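Local structure of acyl-coenzyme A oxidase 3 (Yarrowia lipolytica, 5YS9) at residues R82-W96 / H111-G123. The protein oxidises acyl-CoA thioesters to trans-2-enoyl-CoA with FAD and molecular oxygen, releasing hydrogen peroxide in peroxisomal fatty acid beta-oxidation. Sequence-based numbering, arbitrary orientation.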
loop_
_atom_site.group_PDB
_atom_site.type_symbol
_atom_site.label_atom_id
_atom_site.label_comp_id
_atom_site.label_asym_id
_atom_site.label_seq_id
_atom_site.Cartn_x
_atom_site.Cartn_y
_atom_site.Cartn_z
ATOM N N ARG A 82 9.690 18.274 12.041
ATOM C CA ARG A 82 10.498 19.321 11.432
ATOM C C ARG A 82 11.586 19.811 12.422
ATOM O O ARG A 82 12.755 19.915 12.057
ATOM C CB ARG A 82 9.619 20.511 11.014
ATOM C CG ARG A 82 8.684 20.264 9.859
ATOM C CD ARG A 82 9.488 20.170 8.579
ATOM N NE ARG A 82 8.632 19.995 7.423
ATOM C CZ ARG A 82 8.170 20.965 6.647
ATOM N NH1 ARG A 82 7.390 20.657 5.640
ATOM N NH2 ARG A 82 8.457 22.234 6.869
ATOM N N GLU A 83 11.218 20.096 13.675
ATOM C CA GLU A 83 12.222 20.614 14.584
ATOM C C GLU A 83 13.245 19.544 14.982
ATOM O O GLU A 83 14.440 19.824 14.955
ATOM C CB GLU A 83 11.609 21.323 15.783
ATOM C CG GLU A 83 12.635 21.771 16.837
ATOM C CD GLU A 83 11.993 22.500 17.997
ATOM O OE1 GLU A 83 10.761 22.770 17.962
ATOM O OE2 GLU A 83 12.727 22.788 18.964
ATOM N N THR A 84 12.796 18.326 15.310
ATOM C CA THR A 84 13.705 17.333 15.898
ATOM C C THR A 84 14.630 16.819 14.842
ATOM O O THR A 84 15.779 16.450 15.135
ATOM C CB THR A 84 12.969 16.152 16.582
ATOM O OG1 THR A 84 11.942 15.669 15.732
ATOM C CG2 THR A 84 12.332 16.577 17.925
ATOM N N ALA A 85 14.215 16.842 13.579
ATOM C CA ALA A 85 15.186 16.441 12.539
ATOM C C ALA A 85 16.426 17.318 12.523
ATOM O O ALA A 85 17.493 16.839 12.183
ATOM C CB ALA A 85 14.560 16.371 11.176
ATOM N N VAL A 86 16.299 18.591 12.888
ATOM C CA VAL A 86 17.476 19.459 12.919
ATOM C C VAL A 86 18.382 19.101 14.079
ATOM O O VAL A 86 19.575 18.967 13.896
ATOM C CB VAL A 86 17.117 20.956 12.916
ATOM C CG1 VAL A 86 18.381 21.813 13.004
ATOM C CG2 VAL A 86 16.358 21.297 11.640
ATOM N N ALA A 87 17.802 18.859 15.238
ATOM C CA ALA A 87 18.567 18.453 16.394
ATOM C C ALA A 87 19.250 17.135 16.095
ATOM O O ALA A 87 20.370 16.890 16.506
ATOM C CB ALA A 87 17.666 18.334 17.595
ATOM N N ARG A 88 18.542 16.277 15.387
ATOM C CA ARG A 88 19.097 15.015 14.974
ATOM C C ARG A 88 20.293 15.206 14.033
ATOM O O ARG A 88 21.277 14.513 14.136
ATOM C CB ARG A 88 17.997 14.139 14.373
ATOM C CG ARG A 88 17.356 13.184 15.366
ATOM C CD ARG A 88 15.944 13.555 15.781
ATOM N NE ARG A 88 14.973 12.715 15.117
ATOM C CZ ARG A 88 14.026 11.995 15.705
ATOM N NH1 ARG A 88 13.872 11.999 17.007
ATOM N NH2 ARG A 88 13.220 11.270 14.964
ATOM N N ILE A 89 20.204 16.168 13.128
ATOM C CA ILE A 89 21.289 16.477 12.214
ATOM C C ILE A 89 22.542 16.977 12.947
ATOM O O ILE A 89 23.653 16.623 12.599
ATOM C CB ILE A 89 20.813 17.442 11.099
ATOM C CG1 ILE A 89 20.010 16.674 10.056
ATOM C CG2 ILE A 89 21.967 18.127 10.400
ATOM C CD1 ILE A 89 19.045 17.515 9.268
ATOM N N ALA A 90 22.340 17.799 13.961
ATOM C CA ALA A 90 23.425 18.336 14.771
ATOM C C ALA A 90 24.187 17.213 15.489
ATOM O O ALA A 90 25.426 17.228 15.505
ATOM C CB ALA A 90 22.886 19.346 15.760
ATOM N N ALA A 91 23.444 16.255 16.064
ATOM C CA ALA A 91 24.028 15.040 16.644
ATOM C C ALA A 91 24.766 14.216 15.611
ATOM O O ALA A 91 25.912 13.929 15.816
ATOM C CB ALA A 91 22.979 14.189 17.333
ATOM N N LEU A 92 24.149 13.845 14.494
ATOM C CA LEU A 92 24.855 13.019 13.467
ATOM C C LEU A 92 26.130 13.688 12.971
ATOM O O LEU A 92 27.120 13.017 12.622
ATOM C CB LEU A 92 23.942 12.762 12.268
ATOM C CG LEU A 92 22.749 11.824 12.563
ATOM C CD1 LEU A 92 21.706 11.783 11.442
ATOM C CD2 LEU A 92 23.231 10.427 12.905
ATOM N N SER A 93 26.076 15.019 12.933
ATOM C CA SER A 93 27.181 15.857 12.523
ATOM C C SER A 93 28.497 15.635 13.253
ATOM O O SER A 93 29.552 15.883 12.687
ATOM C CB SER A 93 26.781 17.327 12.530
ATOM O OG SER A 93 27.593 18.072 13.360
ATOM N N GLY A 94 28.437 15.133 14.477
ATOM C CA GLY A 94 29.628 14.695 15.202
ATOM C C GLY A 94 30.451 13.586 14.547
ATOM O O GLY A 94 31.633 13.471 14.808
ATOM N N HIS A 95 29.840 12.766 13.699
ATOM C CA HIS A 95 30.557 11.651 13.089
ATOM C C HIS A 95 31.205 12.063 11.739
ATOM O O HIS A 95 31.944 11.307 11.146
ATOM C CB HIS A 95 29.612 10.429 12.926
ATOM C CG HIS A 95 28.886 10.025 14.193
ATOM N ND1 HIS A 95 29.507 9.376 15.246
ATOM C CD2 HIS A 95 27.582 10.157 14.560
ATOM C CE1 HIS A 95 28.623 9.140 16.202
ATOM N NE2 HIS A 95 27.453 9.618 15.815
ATOM N N TRP A 96 30.941 13.257 11.240
ATOM C CA TRP A 96 31.470 13.604 9.928
ATOM C C TRP A 96 32.968 13.706 9.933
ATOM O O TRP A 96 33.607 13.393 8.945
ATOM C CB TRP A 96 30.942 14.936 9.439
ATOM C CG TRP A 96 29.518 14.983 9.339
ATOM C CD1 TRP A 96 28.638 13.929 9.328
ATOM C CD2 TRP A 96 28.751 16.156 9.197
ATOM N NE1 TRP A 96 27.368 14.393 9.202
ATOM C CE2 TRP A 96 27.403 15.761 9.111
ATOM C CE3 TRP A 96 29.070 17.516 9.132
ATOM C CZ2 TRP A 96 26.358 16.690 8.967
ATOM C CZ3 TRP A 96 28.037 18.444 9.001
ATOM C CH2 TRP A 96 26.695 18.022 8.919
ATOM N N HIS A 111 20.263 4.119 9.819
ATOM C CA HIS A 111 19.425 5.077 10.505
ATOM C C HIS A 111 18.077 5.192 9.817
ATOM O O HIS A 111 17.100 5.542 10.476
ATOM C CB HIS A 111 20.104 6.455 10.504
ATOM C CG HIS A 111 19.423 7.477 11.360
ATOM N ND1 HIS A 111 19.340 8.806 11.007
ATOM C CD2 HIS A 111 18.789 7.364 12.551
ATOM C CE1 HIS A 111 18.716 9.470 11.965
ATOM N NE2 HIS A 111 18.361 8.615 12.905
ATOM N N GLY A 112 18.070 4.935 8.495
ATOM C CA GLY A 112 16.878 4.909 7.664
ATOM C C GLY A 112 15.941 3.751 7.947
ATOM O O GLY A 112 14.814 3.753 7.505
ATOM N N ILE A 113 16.408 2.753 8.673
ATOM C CA ILE A 113 15.543 1.682 9.170
ATOM C C ILE A 113 14.452 2.199 10.126
ATOM O O ILE A 113 13.357 1.672 10.150
ATOM C CB ILE A 113 16.359 0.594 9.883
ATOM C CG1 ILE A 113 17.410 0.022 8.917
ATOM C CG2 ILE A 113 15.463 -0.543 10.382
ATOM C CD1 ILE A 113 18.473 -0.869 9.566
ATOM N N VAL A 114 14.750 3.232 10.889
ATOM C CA VAL A 114 13.768 3.842 11.804
ATOM C C VAL A 114 13.483 5.332 11.661
ATOM O O VAL A 114 12.470 5.811 12.157
ATOM C CB VAL A 114 14.160 3.576 13.237
ATOM C CG1 VAL A 114 13.951 2.104 13.530
ATOM C CG2 VAL A 114 15.604 3.988 13.521
ATOM N N ASP A 115 14.313 6.072 10.941
ATOM C CA ASP A 115 14.022 7.498 10.688
ATOM C C ASP A 115 14.312 7.836 9.221
ATOM O O ASP A 115 15.407 8.166 8.845
ATOM C CB ASP A 115 14.833 8.358 11.692
ATOM C CG ASP A 115 14.435 9.806 11.667
ATOM O OD1 ASP A 115 13.638 10.128 10.772
ATOM O OD2 ASP A 115 14.934 10.608 12.508
ATOM N N MET A 116 13.319 7.706 8.373
ATOM C CA MET A 116 13.534 8.011 6.969
ATOM C C MET A 116 13.455 9.516 6.673
ATOM O O MET A 116 13.778 9.920 5.599
ATOM C CB MET A 116 12.542 7.255 6.127
ATOM C CG MET A 116 12.589 5.748 6.328
ATOM S SD MET A 116 11.578 4.778 5.171
ATOM C CE MET A 116 10.734 3.768 6.388
ATOM N N GLY A 117 13.014 10.338 7.623
ATOM C CA GLY A 117 12.932 11.759 7.429
ATOM C C GLY A 117 14.264 12.437 7.639
ATOM O O GLY A 117 14.739 13.160 6.777
ATOM N N THR A 118 14.873 12.216 8.790
ATOM C CA THR A 118 16.100 12.928 9.133
ATOM C C THR A 118 17.211 12.657 8.120
ATOM O O THR A 118 17.857 13.564 7.605
ATOM C CB THR A 118 16.548 12.564 10.547
ATOM O OG1 THR A 118 15.634 13.133 11.493
ATOM C CG2 THR A 118 17.947 13.128 10.830
ATOM N N ARG A 119 17.409 11.387 7.824
ATOM C CA ARG A 119 18.357 10.956 6.794
ATOM C C ARG A 119 18.254 11.788 5.506
ATOM O O ARG A 119 19.268 12.178 4.955
ATOM C CB ARG A 119 18.095 9.476 6.497
ATOM C CG ARG A 119 18.917 8.919 5.384
ATOM C CD ARG A 119 18.484 7.551 4.932
ATOM N NE ARG A 119 19.448 7.187 3.899
ATOM C CZ ARG A 119 19.427 6.099 3.136
ATOM N NH1 ARG A 119 18.483 5.198 3.292
ATOM N NH2 ARG A 119 20.371 5.929 2.188
ATOM N N ILE A 120 17.039 12.073 5.032
ATOM C CA ILE A 120 16.875 12.780 3.766
ATOM C C ILE A 120 17.036 14.251 3.970
ATOM O O ILE A 120 17.613 14.926 3.117
ATOM C CB ILE A 120 15.509 12.523 3.074
ATOM C CG1 ILE A 120 15.271 11.034 2.914
ATOM C CG2 ILE A 120 15.475 13.155 1.690
ATOM C CD1 ILE A 120 16.411 10.334 2.195
ATOM N N ARG A 121 16.587 14.769 5.094
ATOM C CA ARG A 121 16.732 16.186 5.323
ATOM C C ARG A 121 18.187 16.579 5.349
ATOM O O ARG A 121 18.561 17.630 4.873
ATOM C CB ARG A 121 16.007 16.656 6.574
ATOM C CG ARG A 121 15.393 18.018 6.352
ATOM C CD ARG A 121 14.919 18.649 7.626
ATOM N NE ARG A 121 15.129 20.079 7.598
ATOM C CZ ARG A 121 14.451 20.928 8.339
ATOM N NH1 ARG A 121 13.523 20.484 9.146
ATOM N NH2 ARG A 121 14.705 22.208 8.263
ATOM N N LEU A 122 19.014 15.731 5.921
ATOM C CA LEU A 122 20.453 15.895 5.774
ATOM C C LEU A 122 20.909 15.560 4.360
ATOM O O LEU A 122 21.659 16.325 3.728
ATOM C CB LEU A 122 21.188 14.986 6.746
ATOM C CG LEU A 122 22.649 15.342 6.921
ATOM C CD1 LEU A 122 22.786 16.838 7.173
ATOM C CD2 LEU A 122 23.234 14.503 8.051
ATOM N N GLY A 123 20.458 14.414 3.891
ATOM C CA GLY A 123 20.805 13.923 2.549
ATOM C C GLY A 123 20.774 14.924 1.390
ATOM O O GLY A 123 21.638 14.876 0.499
#
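Ala85 and Thr118 have the nearest CA atoms of helix 82-92 and helix 116-123, 5.0 Å apart; the short helix axes approach to 9.2 Å with a crossing angle of -68°. Alanine's small methyl permits this approach, and Thr118 enters as a knob among Ala85, Arg88, Ile89 and Leu92. A chi1 of -70° puts its OG1 beside the backbone N and CG2 anti to it; Thr118 CG2 then lies 3.7 Å from Arg88 CB, and OG1 gives its proton to Asp115 OD2. Asp115 is the N-cap of the second helix: Asp115 OD1 accepts an almost straight bond from Thr118 N (3.1 Å) and a weak one from Gly117 N. Arg88 NH2 reaches Asp115 OD2 at 3.1 Å, from the opposite carboxylate face to the Thr118 hydroxyl, in a salt bridge; Asp73 is a second acidic partner of that nitrogen. In place of Asp115, an asparagine would probably weaken the hold on Arg88, because the negative charge facing its guanidinium would be gone. Further along, Ile89 CG2 packs 3.6 Å from Leu122 CD1, and Leu122 CD2 meets the edge of the Trp96 ring at CZ2. Arg121 is a second knob, among Arg82, Ala85, Val86 and Ile89, with Val86 CG2 over one guanidinium face, toward its rim; Asp260 and Ser207 of the same chain and Tyr676 of the second subunit also hold that guanidinium. This is knobs-into-holes packing of two helices, one N-capped, in the alpha-helical N-terminal domain of the acyl-CoA oxidase, the Arg121 side chain about 10 Å from a bound FAD.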